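Local atomic coordinates of argonaute (Methanocaldococcus jannaschii, PDB entry 5G5S), a protein that cuts single-stranded DNA targets, using short single-stranded DNAs as guides, and may defend the cell against invading genetic elements. Residues Leu568-Gly573 with Ala684-Ala689; Ser598-Asn603 with Pro635-Thr640; Tyr499-Gly504 with Ala558-Glu563; Arg531-Ile536 with Glu705-Gly710. All coordinates share one frame; numbering follows the deposited sequence.

Contact 1: residues Leu568-Gly573 with Ala684-Ala689; sequences LFLRDG and APIHYA
Pro685, in the first turn of helix 684-697, lays CB of its ring against CD2 of Leu570 at 4.3 Å. Ile686 follows and does most of the touching. Its CB lies 4.2 Å from CB of Leu570, the pair whose CA atoms are nearest each other, and from there the side chain runs on toward the end of the strand. With CG1 anti to the backbone N (chi1 -175°) and the chain extended beyond it, CD1 is carried past Leu570 to the backbone of the next two residues, 3.5 Å from N of Asp572. The same methyl also meets CB of Asp572, the carbon that bears the carboxylate, whose OD2 is held in a salt bridge by Lys601. No hydrogen bond joins the two segments, and the short axes cross at -48°. A helix packed on the central sheet beside the strand just before Asp572 belongs to the RNase H-like fold of the PIWI domain; Asp572 is, by similarity, an active-site and manganese-binding residue.

Contact 2: residues Ser598-Asn603 with Pro635-Thr640; sequences SIRKNN and PVKLST
Strands 598-600 and 636-640 run antiparallel, Ser598 facing Ser639 and Arg600 facing Lys637 as hydrogen-bonded pairs, with the non-hydrogen-bonded pair Ile599-Leu638 between them. Of the four backbone bonds, Arg600 N to Lys637 O is nearly straight (2.8 Å, 177° at the hydrogen). Ile599 reaches both apolar neighbours through separate branches: CG2 meets CG1 of Val636 at 3.7 Å, and CG1 lies 3.9 Å from CD2 of Leu638, whose side chain runs alongside and points the same way. Leu662 of helix 656-666 touches both Ile599 and Leu638 on this face. On the face of Ser598, Arg600 and Lys637, the aliphatic parts of the two long chains lie side by side, CD of Arg600 4.2 Å from CE of Lys637. Past the strand end, Asn603 turns back with CG between its backbone N and carbonyl carbon (chi1 67°). Its ND2 thereby donates to Pro635 O at 2.8 Å, an acceptor lying close to the amide plane, and weakly to Arg600 O. Lys637 CB packs 3.8 Å from CG of the same amide. This is an antiparallel pair in the central sheet of the PIWI domain, continued by a side-chain amide where strand 593-600 gives way to the loop that holds Lys601, close to the presumed active site.

Contact 3: residues Tyr499-Gly504 with Ala558-Glu563; sequences YDYIMG and ANIDME
The loop that leads from helix 547-556 into strand 566-571 of the PIWI domain's central sheet folds over the start of the neighbouring strand 501-506. Two side chains of that strand, Tyr501 and Met503, receive it. Tyr501 presents the edge of its ring to the loop backbone: CE2 lies 3.5 Å from Asp561 O, which sits near the ring plane. Ile560 comes obliquely to the same part of the ring, its CG2 3.9 Å from Tyr501 CE2. Met503, extended beyond CG (chi2 -177°), reaches out from the strand to meet Met562 tip to tip, its CE 3.8 Å from Met562 SD. Met562 is bent at its last torsion (chi3 77°), and Leu554 of the preceding helix touches both methionines. No hydrogen bond crosses between the segments, so they are joined by apolar and edge contacts alone. The polar groups at the margin find a partner in Lys565, whose NZ bonds Asp561 O and, weakly, Tyr501 OH, so the apolar junction is edged by a lysine that satisfies the carbonyl and, less firmly, the hydroxyl.

Contact 4: residues Arg531-Ile536 with Glu705-Gly710; sequences RRIQPI and ELLKHG. With TRS (2-amino-2-hydroxymethyl-propane-1,3-diol), chain C.
Leu707, near the end of helix 704-708, packs on strand 530-537 from CB to both methyls. Its CB lies 3.2 Å from Ile533 O. CG, anti to the carbonyl carbon (chi1 -62°), lies 4.0 Å from that same oxygen, and the two methyls then part: CD2 meets CG2 of Ile533 at 3.7 Å, while CD1 approaches CG of Pro535 at 4.0 Å. Phe692 of helix 684-697 touches all three residues. The backbone of Leu707 also binds the strand, its O accepting from Ile533 N at 3.0 Å with the donor well above the carbonyl plane. Ile533 CD1 continues to Gly710, 3.7 Å from its C, where positive phi closes the helix in a Schellman motif. At the other margin, CG of Lys708 lies over one face of the Arg532 guanidinium, 4.0 Å from NE, and the two chains run alongside each other; NH2 of Arg532 is bonded to Ala558 O. A Tris molecule, probably from the crystallisation liquor, donates from its N to Lys708 O at 2.8 Å. Its O2 lies in the plane of the Arg531 guanidinium and takes bonds from both NE and NH2. The ammonium group, probably charged, also sits beside Arg531 O, which would ease the repulsion between the two facing carbonyl oxygens of Arg531 and Lys708.

In the fold
All four contacts reach one large mixed sheet. Strands 501-506, 566-571 and 593-600 are parallel neighbours in it, so contact 3 adjoins contact 1 (centres 13 Å apart) and contact 1 adjoins contact 2 (11 Å), with probable backbone hydrogen bonds between them. Contact 4 lies on strand 530-537, separated from 501-506 by strand 517-525; it touches contact 3 and stands about 26 Å, centre to centre, from contact 2. Along the chain, contact 3 closes before contact 1 opens, contact 2 is nested inside contact 1, and contact 4 encloses both while crossing contact 3. The sheet thus places the loops after strands 566-571 and 593-600 at the presumed catalytic centre, while helices 684-697 and 704-708 return the chain's end to the sheet.

Contact 1: residues Leu568-Gly573 with Ala684-Ala689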
loop_
_atom_site.group_PDB
_atom_site.type_symbol
_atom_site.label_atom_id
_atom_site.label_comp_id
_atom_site.label_asym_id
_atom_site.label_seq_id
_atom_site.Cartn_x
_atom_site.Cartn_y
_atom_site.Cartn_z
ATOM N N LEU A 568 2.222 -13.255 -14.030
ATOM C CA LEU A 568 2.466 -13.236 -12.597
ATOM C C LEU A 568 1.578 -12.158 -11.977
ATOM O O LEU A 568 1.652 -11.008 -12.396
ATOM C CB LEU A 568 3.966 -12.976 -12.295
ATOM C CG LEU A 568 4.355 -12.720 -10.817
ATOM C CD1 LEU A 568 4.168 -13.959 -9.964
ATOM C CD2 LEU A 568 5.768 -12.171 -10.683
ATOM N N PHE A 569 0.719 -12.541 -11.007
ATOM C CA PHE A 569 -0.145 -11.609 -10.272
ATOM C C PHE A 569 0.435 -11.300 -8.900
ATOM O O PHE A 569 0.876 -12.192 -8.174
ATOM C CB PHE A 569 -1.581 -12.115 -10.109
ATOM C CG PHE A 569 -2.411 -12.052 -11.366
ATOM C CD1 PHE A 569 -2.466 -13.138 -12.238
ATOM C CD2 PHE A 569 -3.189 -10.934 -11.650
ATOM C CE1 PHE A 569 -3.259 -13.089 -13.382
ATOM C CE2 PHE A 569 -3.975 -10.885 -12.801
ATOM C CZ PHE A 569 -3.988 -11.951 -13.671
ATOM N N LEU A 570 0.416 -10.022 -8.557
ATOM C CA LEU A 570 0.902 -9.502 -7.293
ATOM C C LEU A 570 -0.303 -8.952 -6.540
ATOM O O LEU A 570 -1.043 -8.105 -7.063
ATOM C CB LEU A 570 1.904 -8.374 -7.588
ATOM C CG LEU A 570 3.403 -8.657 -7.760
ATOM C CD1 LEU A 570 3.714 -9.996 -8.369
ATOM C CD2 LEU A 570 4.078 -7.539 -8.499
ATOM N N ARG A 571 -0.541 -9.481 -5.333
ATOM C CA ARG A 571 -1.645 -9.009 -4.504
ATOM C C ARG A 571 -1.296 -8.955 -3.017
ATOM O O ARG A 571 -0.419 -9.680 -2.557
ATOM C CB ARG A 571 -2.979 -9.749 -4.793
ATOM C CG ARG A 571 -2.923 -11.275 -4.775
ATOM C CD ARG A 571 -4.258 -11.903 -5.174
ATOM N NE ARG A 571 -5.161 -12.065 -4.030
ATOM C CZ ARG A 571 -6.426 -12.476 -4.108
ATOM N NH1 ARG A 571 -6.969 -12.765 -5.284
ATOM N NH2 ARG A 571 -7.161 -12.587 -3.009
ATOM N N ASP A 572 -1.938 -8.035 -2.295
ATOM C CA ASP A 572 -1.822 -7.885 -0.848
ATOM C C ASP A 572 -3.050 -8.599 -0.347
ATOM O O ASP A 572 -4.054 -7.955 -0.023
ATOM C CB ASP A 572 -1.845 -6.405 -0.428
ATOM C CG ASP A 572 -1.232 -6.129 0.932
ATOM O OD1 ASP A 572 -1.682 -6.747 1.926
ATOM O OD2 ASP A 572 -0.314 -5.282 1.007
ATOM N N GLY A 573 -3.005 -9.921 -0.412
ATOM C CA GLY A 573 -4.113 -10.775 -0.022
ATOM C C GLY A 573 -3.892 -12.235 -0.348
ATOM O O GLY A 573 -3.047 -12.576 -1.183
ATOM N N ALA A 684 6.425 -1.675 -8.110
ATOM C CA ALA A 684 5.598 -0.701 -8.843
ATOM C C ALA A 684 4.199 -1.181 -9.343
ATOM O O ALA A 684 3.243 -0.437 -9.126
ATOM C CB ALA A 684 6.397 -0.024 -9.949
ATOM N N PRO A 685 4.004 -2.409 -9.911
ATOM C CA PRO A 685 2.640 -2.809 -10.329
ATOM C C PRO A 685 1.584 -2.755 -9.213
ATOM O O PRO A 685 0.515 -2.156 -9.411
ATOM C CB PRO A 685 2.838 -4.225 -10.884
ATOM C CG PRO A 685 4.283 -4.280 -11.264
ATOM C CD PRO A 685 4.990 -3.454 -10.263
ATOM N N ILE A 686 1.900 -3.348 -8.031
ATOM C CA ILE A 686 0.998 -3.366 -6.874
ATOM C C ILE A 686 0.895 -1.981 -6.204
ATOM O O ILE A 686 -0.210 -1.560 -5.851
ATOM C CB ILE A 686 1.242 -4.571 -5.902
ATOM C CG1 ILE A 686 0.191 -4.615 -4.758
ATOM C CG2 ILE A 686 2.693 -4.630 -5.379
ATOM C CD1 ILE A 686 0.202 -5.838 -3.886
ATOM N N HIS A 687 2.030 -1.256 -6.101
ATOM C CA HIS A 687 2.109 0.105 -5.545
ATOM C C HIS A 687 1.169 1.084 -6.289
ATOM O O HIS A 687 0.461 1.856 -5.650
ATOM C CB HIS A 687 3.572 0.618 -5.582
ATOM C CG HIS A 687 3.726 2.070 -5.259
ATOM N ND1 HIS A 687 3.804 2.515 -3.946
ATOM C CD2 HIS A 687 3.815 3.137 -6.087
ATOM C CE1 HIS A 687 3.924 3.827 -4.016
ATOM N NE2 HIS A 687 3.922 4.252 -5.282
ATOM N N TYR A 688 1.207 1.064 -7.630
ATOM C CA TYR A 688 0.398 1.936 -8.469
ATOM C C TYR A 688 -1.068 1.512 -8.550
ATOM O O TYR A 688 -1.928 2.382 -8.673
ATOM C CB TYR A 688 1.046 2.173 -9.846
ATOM C CG TYR A 688 2.283 3.048 -9.783
ATOM C CD1 TYR A 688 2.235 4.318 -9.207
ATOM C CD2 TYR A 688 3.476 2.646 -10.376
ATOM C CE1 TYR A 688 3.361 5.143 -9.176
ATOM C CE2 TYR A 688 4.605 3.462 -10.355
ATOM C CZ TYR A 688 4.546 4.706 -9.742
ATOM O OH TYR A 688 5.664 5.499 -9.698
ATOM N N ALA A 689 -1.361 0.197 -8.437
ATOM C CA ALA A 689 -2.735 -0.315 -8.380
ATOM C C ALA A 689 -3.414 0.253 -7.105
ATOM O O ALA A 689 -4.560 0.713 -7.165
ATOM C CB ALA A 689 -2.744 -1.836 -8.334
#

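Contact 2: residues Ser598-Asn603 with Pro635-Thr640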
loop_
_atom_site.group_PDB
_atom_site.type_symbol
_atom_site.label_atom_id
_atom_site.label_comp_id
_atom_site.label_asym_id
_atom_site.label_seq_id
_atom_site.Cartn_x
_atom_site.Cartn_y
_atom_site.Cartn_z
ATOM N N SER A 598 1.770 -13.362 -2.704
ATOM C CA SER A 598 1.197 -12.414 -1.758
ATOM C C SER A 598 2.298 -11.467 -1.280
ATOM O O SER A 598 3.375 -11.912 -0.882
ATOM C CB SER A 598 0.539 -13.149 -0.594
ATOM O OG SER A 598 0.180 -12.267 0.457
ATOM N N ILE A 599 2.052 -10.160 -1.397
ATOM C CA ILE A 599 3.000 -9.128 -0.987
ATOM C C ILE A 599 2.313 -8.325 0.096
ATOM O O ILE A 599 1.317 -7.663 -0.168
ATOM C CB ILE A 599 3.499 -8.295 -2.202
ATOM C CG1 ILE A 599 4.350 -9.198 -3.142
ATOM C CG2 ILE A 599 4.288 -7.030 -1.744
ATOM C CD1 ILE A 599 4.588 -8.669 -4.471
ATOM N N ARG A 600 2.794 -8.464 1.335
ATOM C CA ARG A 600 2.206 -7.785 2.482
ATOM C C ARG A 600 3.125 -6.727 3.092
ATOM O O ARG A 600 4.158 -7.040 3.695
ATOM C CB ARG A 600 1.674 -8.796 3.508
ATOM C CG ARG A 600 0.579 -9.685 2.913
ATOM C CD ARG A 600 -0.104 -10.543 3.943
ATOM N NE ARG A 600 -1.198 -9.850 4.628
ATOM C CZ ARG A 600 -2.460 -9.837 4.211
ATOM N NH1 ARG A 600 -2.804 -10.460 3.091
ATOM N NH2 ARG A 600 -3.385 -9.190 4.904
ATOM N N LYS A 601 2.744 -5.456 2.892
ATOM C CA LYS A 601 3.453 -4.283 3.409
ATOM C C LYS A 601 3.241 -4.172 4.932
ATOM O O LYS A 601 4.115 -3.703 5.648
ATOM C CB LYS A 601 3.008 -2.989 2.662
ATOM C CG LYS A 601 1.501 -2.698 2.724
ATOM C CD LYS A 601 1.107 -1.489 1.878
ATOM C CE LYS A 601 -0.352 -1.527 1.469
ATOM N NZ LYS A 601 -0.618 -2.542 0.409
ATOM N N ASN A 602 2.090 -4.644 5.413
ATOM C CA ASN A 602 1.712 -4.627 6.819
ATOM C C ASN A 602 1.911 -6.027 7.330
ATOM O O ASN A 602 1.216 -6.938 6.904
ATOM C CB ASN A 602 0.243 -4.153 6.986
ATOM C CG ASN A 602 -0.044 -2.792 6.376
ATOM O OD1 ASN A 602 0.695 -1.814 6.573
ATOM N ND2 ASN A 602 -1.134 -2.700 5.620
ATOM N N ASN A 603 2.943 -6.211 8.159
ATOM C CA ASN A 603 3.334 -7.490 8.731
ATOM C C ASN A 603 4.044 -7.274 10.072
ATOM O O ASN A 603 4.295 -6.141 10.465
ATOM C CB ASN A 603 4.169 -8.310 7.720
ATOM C CG ASN A 603 5.519 -7.708 7.399
ATOM O OD1 ASN A 603 6.510 -7.997 8.060
ATOM N ND2 ASN A 603 5.583 -6.859 6.384
ATOM N N PRO A 635 10.162 -4.202 7.059
ATOM C CA PRO A 635 10.281 -5.125 5.919
ATOM C C PRO A 635 8.920 -5.469 5.290
ATOM O O PRO A 635 7.858 -5.231 5.880
ATOM C CB PRO A 635 10.971 -6.353 6.523
ATOM C CG PRO A 635 10.618 -6.314 7.946
ATOM C CD PRO A 635 10.449 -4.880 8.338
ATOM N N VAL A 636 8.975 -6.006 4.069
ATOM C CA VAL A 636 7.827 -6.460 3.295
ATOM C C VAL A 636 7.832 -7.987 3.380
ATOM O O VAL A 636 8.882 -8.610 3.205
ATOM C CB VAL A 636 7.901 -5.969 1.816
ATOM C CG1 VAL A 636 6.704 -6.457 1.014
ATOM C CG2 VAL A 636 8.020 -4.445 1.734
ATOM N N LYS A 637 6.667 -8.585 3.664
ATOM C CA LYS A 637 6.535 -10.038 3.723
ATOM C C LYS A 637 6.046 -10.587 2.378
ATOM O O LYS A 637 5.083 -10.072 1.809
ATOM C CB LYS A 637 5.591 -10.461 4.848
ATOM C CG LYS A 637 5.583 -11.967 5.102
ATOM C CD LYS A 637 4.621 -12.373 6.215
ATOM C CE LYS A 637 3.169 -12.310 5.813
ATOM N NZ LYS A 637 2.296 -12.839 6.892
ATOM N N LEU A 638 6.736 -11.626 1.878
ATOM C CA LEU A 638 6.405 -12.352 0.646
ATOM C C LEU A 638 5.908 -13.732 1.070
ATOM O O LEU A 638 6.528 -14.376 1.908
ATOM C CB LEU A 638 7.603 -12.452 -0.308
ATOM C CG LEU A 638 8.395 -11.163 -0.533
ATOM C CD1 LEU A 638 9.607 -11.423 -1.392
ATOM C CD2 LEU A 638 7.528 -10.053 -1.143
ATOM N N SER A 639 4.741 -14.141 0.574
ATOM C CA SER A 639 4.133 -15.392 1.009
ATOM C C SER A 639 3.371 -16.061 -0.117
ATOM O O SER A 639 2.902 -15.392 -1.043
ATOM C CB SER A 639 3.170 -15.095 2.160
ATOM O OG SER A 639 2.559 -16.264 2.672
ATOM N N THR A 640 3.167 -17.382 0.033
ATOM C CA THR A 640 2.362 -18.272 -0.810
ATOM C C THR A 640 2.431 -18.013 -2.309
ATOM O O THR A 640 1.491 -17.521 -2.923
ATOM C CB THR A 640 0.959 -18.554 -0.204
ATOM O OG1 THR A 640 0.029 -18.984 -1.209
ATOM C CG2 THR A 640 0.389 -17.396 0.530
#

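Contact 3: residues Tyr499-Gly504 with Ala558-Glu563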
loop_
_atom_site.group_PDB
_atom_site.type_symbol
_atom_site.label_atom_id
_atom_site.label_comp_id
_atom_site.label_asym_id
_atom_site.label_seq_id
_atom_site.Cartn_x
_atom_site.Cartn_y
_atom_site.Cartn_z
ATOM N N TYR A 499 7.991 -13.753 -17.680
ATOM C CA TYR A 499 6.616 -13.246 -17.711
ATOM C C TYR A 499 6.265 -12.312 -18.830
ATOM O O TYR A 499 6.928 -11.297 -19.036
ATOM C CB TYR A 499 6.210 -12.628 -16.358
ATOM C CG TYR A 499 6.500 -13.545 -15.192
ATOM C CD1 TYR A 499 5.750 -14.699 -14.987
ATOM C CD2 TYR A 499 7.569 -13.296 -14.332
ATOM C CE1 TYR A 499 6.048 -15.579 -13.951
ATOM C CE2 TYR A 499 7.860 -14.158 -13.277
ATOM C CZ TYR A 499 7.081 -15.288 -13.077
ATOM O OH TYR A 499 7.352 -16.152 -12.049
ATOM N N ASP A 500 5.187 -12.640 -19.537
ATOM C CA ASP A 500 4.628 -11.788 -20.581
ATOM C C ASP A 500 4.028 -10.552 -19.889
ATOM O O ASP A 500 4.195 -9.439 -20.373
ATOM C CB ASP A 500 3.550 -12.543 -21.371
ATOM C CG ASP A 500 4.104 -13.683 -22.199
ATOM O OD1 ASP A 500 4.615 -13.417 -23.302
ATOM O OD2 ASP A 500 4.030 -14.840 -21.742
ATOM N N TYR A 501 3.368 -10.770 -18.731
ATOM C CA TYR A 501 2.754 -9.746 -17.893
ATOM C C TYR A 501 3.024 -9.976 -16.434
ATOM O O TYR A 501 3.043 -11.112 -15.963
ATOM C CB TYR A 501 1.221 -9.695 -18.077
ATOM C CG TYR A 501 0.762 -9.434 -19.490
ATOM C CD1 TYR A 501 1.215 -8.318 -20.199
ATOM C CD2 TYR A 501 -0.176 -10.263 -20.104
ATOM C CE1 TYR A 501 0.791 -8.071 -21.506
ATOM C CE2 TYR A 501 -0.625 -10.011 -21.399
ATOM C CZ TYR A 501 -0.132 -8.918 -22.100
ATOM O OH TYR A 501 -0.563 -8.663 -23.380
ATOM N N ILE A 502 3.229 -8.877 -15.721
ATOM C CA ILE A 502 3.339 -8.799 -14.278
ATOM C C ILE A 502 2.200 -7.850 -13.945
ATOM O O ILE A 502 2.151 -6.728 -14.474
ATOM C CB ILE A 502 4.715 -8.346 -13.759
ATOM C CG1 ILE A 502 5.769 -9.453 -14.036
ATOM C CG2 ILE A 502 4.612 -8.001 -12.244
ATOM C CD1 ILE A 502 7.230 -8.984 -14.017
ATOM N N MET A 503 1.210 -8.366 -13.192
ATOM C CA MET A 503 0.005 -7.619 -12.913
ATOM C C MET A 503 -0.177 -7.360 -11.421
ATOM O O MET A 503 -0.258 -8.290 -10.628
ATOM C CB MET A 503 -1.208 -8.330 -13.537
ATOM C CG MET A 503 -1.213 -8.327 -15.055
ATOM S SD MET A 503 -2.712 -9.104 -15.703
ATOM C CE MET A 503 -2.457 -8.959 -17.468
ATOM N N GLY A 504 -0.187 -6.084 -11.068
ATOM C CA GLY A 504 -0.407 -5.617 -9.712
ATOM C C GLY A 504 -1.892 -5.477 -9.500
ATOM O O GLY A 504 -2.577 -4.853 -10.304
ATOM N N ALA A 558 -11.792 -6.160 -20.977
ATOM C CA ALA A 558 -10.654 -5.238 -21.092
ATOM C C ALA A 558 -9.880 -5.410 -22.390
ATOM O O ALA A 558 -9.108 -4.523 -22.751
ATOM C CB ALA A 558 -9.728 -5.359 -19.895
ATOM N N ASN A 559 -10.121 -6.521 -23.114
ATOM C CA ASN A 559 -9.491 -6.854 -24.397
ATOM C C ASN A 559 -7.987 -7.157 -24.311
ATOM O O ASN A 559 -7.251 -6.924 -25.273
ATOM C CB ASN A 559 -9.817 -5.820 -25.517
ATOM C CG ASN A 559 -11.273 -5.412 -25.625
ATOM O OD1 ASN A 559 -11.625 -4.250 -25.387
ATOM N ND2 ASN A 559 -12.150 -6.346 -25.997
ATOM N N ILE A 560 -7.534 -7.713 -23.182
ATOM C CA ILE A 560 -6.133 -8.112 -23.036
ATOM C C ILE A 560 -6.043 -9.597 -23.410
ATOM O O ILE A 560 -6.815 -10.410 -22.889
ATOM C CB ILE A 560 -5.563 -7.794 -21.618
ATOM C CG1 ILE A 560 -5.536 -6.261 -21.358
ATOM C CG2 ILE A 560 -4.162 -8.404 -21.422
ATOM C CD1 ILE A 560 -5.815 -5.844 -19.950
ATOM N N ASP A 561 -5.143 -9.942 -24.351
ATOM C CA ASP A 561 -4.946 -11.336 -24.747
ATOM C C ASP A 561 -4.239 -12.030 -23.591
ATOM O O ASP A 561 -3.130 -11.655 -23.209
ATOM C CB ASP A 561 -4.158 -11.468 -26.070
ATOM C CG ASP A 561 -3.915 -12.896 -26.565
ATOM O OD1 ASP A 561 -4.645 -13.819 -26.125
ATOM O OD2 ASP A 561 -3.016 -13.084 -27.420
ATOM N N MET A 562 -4.918 -12.992 -22.994
ATOM C CA MET A 562 -4.345 -13.696 -21.860
ATOM C C MET A 562 -4.157 -15.185 -22.020
ATOM O O MET A 562 -3.916 -15.889 -21.042
ATOM C CB MET A 562 -5.018 -13.274 -20.562
ATOM C CG MET A 562 -4.327 -12.056 -20.008
ATOM S SD MET A 562 -5.235 -11.281 -18.727
ATOM C CE MET A 562 -4.905 -12.400 -17.349
ATOM N N GLU A 563 -4.184 -15.634 -23.287
ATOM C CA GLU A 563 -3.992 -17.013 -23.707
ATOM C C GLU A 563 -2.546 -17.208 -24.125
ATOM O O GLU A 563 -1.947 -16.286 -24.700
ATOM C CB GLU A 563 -4.899 -17.327 -24.897
ATOM C CG GLU A 563 -6.374 -17.062 -24.633
ATOM C CD GLU A 563 -7.347 -17.436 -25.736
ATOM O OE1 GLU A 563 -6.901 -17.767 -26.862
ATOM O OE2 GLU A 563 -8.570 -17.392 -25.466
#

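Contact 4: residues Arg531-Ile536 with Glu705-Gly710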
loop_
_atom_site.group_PDB
_atom_site.type_symbol
_atom_site.label_atom_id
_atom_site.label_comp_id
_atom_site.label_asym_id
_atom_site.label_seq_id
_atom_site.Cartn_x
_atom_site.Cartn_y
_atom_site.Cartn_z
ATOM N N ARG A 531 1.643 -1.094 -19.442
ATOM C CA ARG A 531 0.885 -1.306 -20.669
ATOM C C ARG A 531 -0.560 -0.884 -20.487
ATOM O O ARG A 531 -1.166 -0.386 -21.436
ATOM C CB ARG A 531 0.990 -2.761 -21.156
ATOM C CG ARG A 531 2.431 -3.210 -21.478
ATOM C CD ARG A 531 3.151 -2.359 -22.526
ATOM N NE ARG A 531 2.579 -2.511 -23.868
ATOM C CZ ARG A 531 3.029 -3.356 -24.794
ATOM N NH1 ARG A 531 4.072 -4.141 -24.541
ATOM N NH2 ARG A 531 2.440 -3.420 -25.983
ATOM N N ARG A 532 -1.116 -1.085 -19.268
ATOM C CA ARG A 532 -2.495 -0.730 -18.911
ATOM C C ARG A 532 -2.638 -0.442 -17.411
ATOM O O ARG A 532 -2.005 -1.085 -16.572
ATOM C CB ARG A 532 -3.489 -1.869 -19.260
ATOM C CG ARG A 532 -3.515 -2.392 -20.700
ATOM C CD ARG A 532 -4.227 -1.463 -21.666
ATOM N NE ARG A 532 -5.672 -1.602 -21.548
ATOM C CZ ARG A 532 -6.419 -2.346 -22.356
ATOM N NH1 ARG A 532 -5.864 -3.005 -23.368
ATOM N NH2 ARG A 532 -7.729 -2.418 -22.174
ATOM N N ILE A 533 -3.483 0.530 -17.091
ATOM C CA ILE A 533 -3.942 0.836 -15.746
ATOM C C ILE A 533 -5.438 0.513 -15.922
ATOM O O ILE A 533 -6.197 1.301 -16.493
ATOM C CB ILE A 533 -3.650 2.272 -15.276
ATOM C CG1 ILE A 533 -2.138 2.603 -15.386
ATOM C CG2 ILE A 533 -4.186 2.472 -13.844
ATOM C CD1 ILE A 533 -1.793 4.103 -15.329
ATOM N N GLN A 534 -5.796 -0.733 -15.596
ATOM C CA GLN A 534 -7.121 -1.282 -15.812
ATOM C C GLN A 534 -8.067 -1.264 -14.616
ATOM O O GLN A 534 -7.973 -2.164 -13.783
ATOM C CB GLN A 534 -6.999 -2.718 -16.391
ATOM C CG GLN A 534 -8.183 -3.160 -17.245
ATOM C CD GLN A 534 -8.485 -2.179 -18.350
ATOM O OE1 GLN A 534 -7.671 -1.953 -19.262
ATOM N NE2 GLN A 534 -9.634 -1.523 -18.248
ATOM N N PRO A 535 -9.063 -0.337 -14.563
ATOM C CA PRO A 535 -10.081 -0.417 -13.492
ATOM C C PRO A 535 -10.896 -1.705 -13.661
ATOM O O PRO A 535 -11.107 -2.146 -14.788
ATOM C CB PRO A 535 -10.973 0.814 -13.737
ATOM C CG PRO A 535 -10.222 1.681 -14.701
ATOM C CD PRO A 535 -9.372 0.754 -15.511
ATOM N N ILE A 536 -11.305 -2.332 -12.554
ATOM C CA ILE A 536 -12.090 -3.575 -12.595
ATOM C C ILE A 536 -13.457 -3.328 -11.976
ATOM O O ILE A 536 -13.538 -2.890 -10.827
ATOM C CB ILE A 536 -11.363 -4.803 -11.927
ATOM C CG1 ILE A 536 -9.862 -4.966 -12.342
ATOM C CG2 ILE A 536 -12.170 -6.113 -12.069
ATOM C CD1 ILE A 536 -9.554 -5.254 -13.832
ATOM N N GLU A 705 -8.753 6.653 -22.062
ATOM C CA GLU A 705 -7.685 6.793 -23.052
ATOM C C GLU A 705 -6.322 6.905 -22.382
ATOM O O GLU A 705 -5.381 6.224 -22.807
ATOM C CB GLU A 705 -7.939 7.983 -23.991
ATOM N N LEU A 706 -6.236 7.729 -21.307
ATOM C CA LEU A 706 -5.008 7.958 -20.550
ATOM C C LEU A 706 -4.544 6.738 -19.787
ATOM O O LEU A 706 -3.348 6.495 -19.753
ATOM C CB LEU A 706 -5.109 9.173 -19.605
ATOM C CG LEU A 706 -5.407 10.560 -20.190
ATOM C CD1 LEU A 706 -5.115 11.616 -19.174
ATOM C CD2 LEU A 706 -4.617 10.845 -21.469
ATOM N N LEU A 707 -5.467 5.986 -19.165
ATOM C CA LEU A 707 -5.136 4.766 -18.402
ATOM C C LEU A 707 -4.662 3.638 -19.319
ATOM O O LEU A 707 -3.784 2.871 -18.935
ATOM C CB LEU A 707 -6.314 4.304 -17.519
ATOM C CG LEU A 707 -6.785 5.278 -16.430
ATOM C CD1 LEU A 707 -8.102 4.845 -15.852
ATOM C CD2 LEU A 707 -5.746 5.449 -15.343
ATOM N N LYS A 708 -5.230 3.567 -20.541
ATOM C CA LYS A 708 -4.875 2.617 -21.597
ATOM C C LYS A 708 -3.424 2.876 -22.036
ATOM O O LYS A 708 -2.694 1.933 -22.366
ATOM C CB LYS A 708 -5.826 2.798 -22.798
ATOM C CG LYS A 708 -5.721 1.690 -23.836
ATOM C CD LYS A 708 -6.749 1.827 -24.938
ATOM C CE LYS A 708 -6.753 0.607 -25.828
ATOM N NZ LYS A 708 -7.702 0.752 -26.967
ATOM N N HIS A 709 -3.028 4.169 -22.050
ATOM C CA HIS A 709 -1.693 4.616 -22.418
ATOM C C HIS A 709 -0.725 4.674 -21.228
ATOM O O HIS A 709 0.424 5.067 -21.395
ATOM C CB HIS A 709 -1.760 5.936 -23.187
ATOM C CG HIS A 709 -2.118 5.744 -24.620
ATOM N ND1 HIS A 709 -3.441 5.654 -25.030
ATOM C CD2 HIS A 709 -1.314 5.591 -25.697
ATOM C CE1 HIS A 709 -3.399 5.475 -26.340
ATOM N NE2 HIS A 709 -2.140 5.441 -26.789
ATOM N N GLY A 710 -1.200 4.279 -20.051
ATOM C CA GLY A 710 -0.405 4.221 -18.829
ATOM C C GLY A 710 -0.014 5.537 -18.179
ATOM O O GLY A 710 1.003 5.579 -17.485
HETATM C C TRS C . -1.462 -0.032 -25.562
HETATM C C1 TRS C . -2.964 0.029 -25.864
HETATM C C2 TRS C . -0.917 -1.444 -25.824
HETATM C C3 TRS C . -0.700 1.017 -26.384
HETATM N N TRS C . -1.265 0.286 -24.106
HETATM O O1 TRS C . -3.705 -0.823 -25.002
HETATM O O2 TRS C . 0.415 -1.589 -25.354
HETATM O O3 TRS C . -0.694 0.710 -27.773
#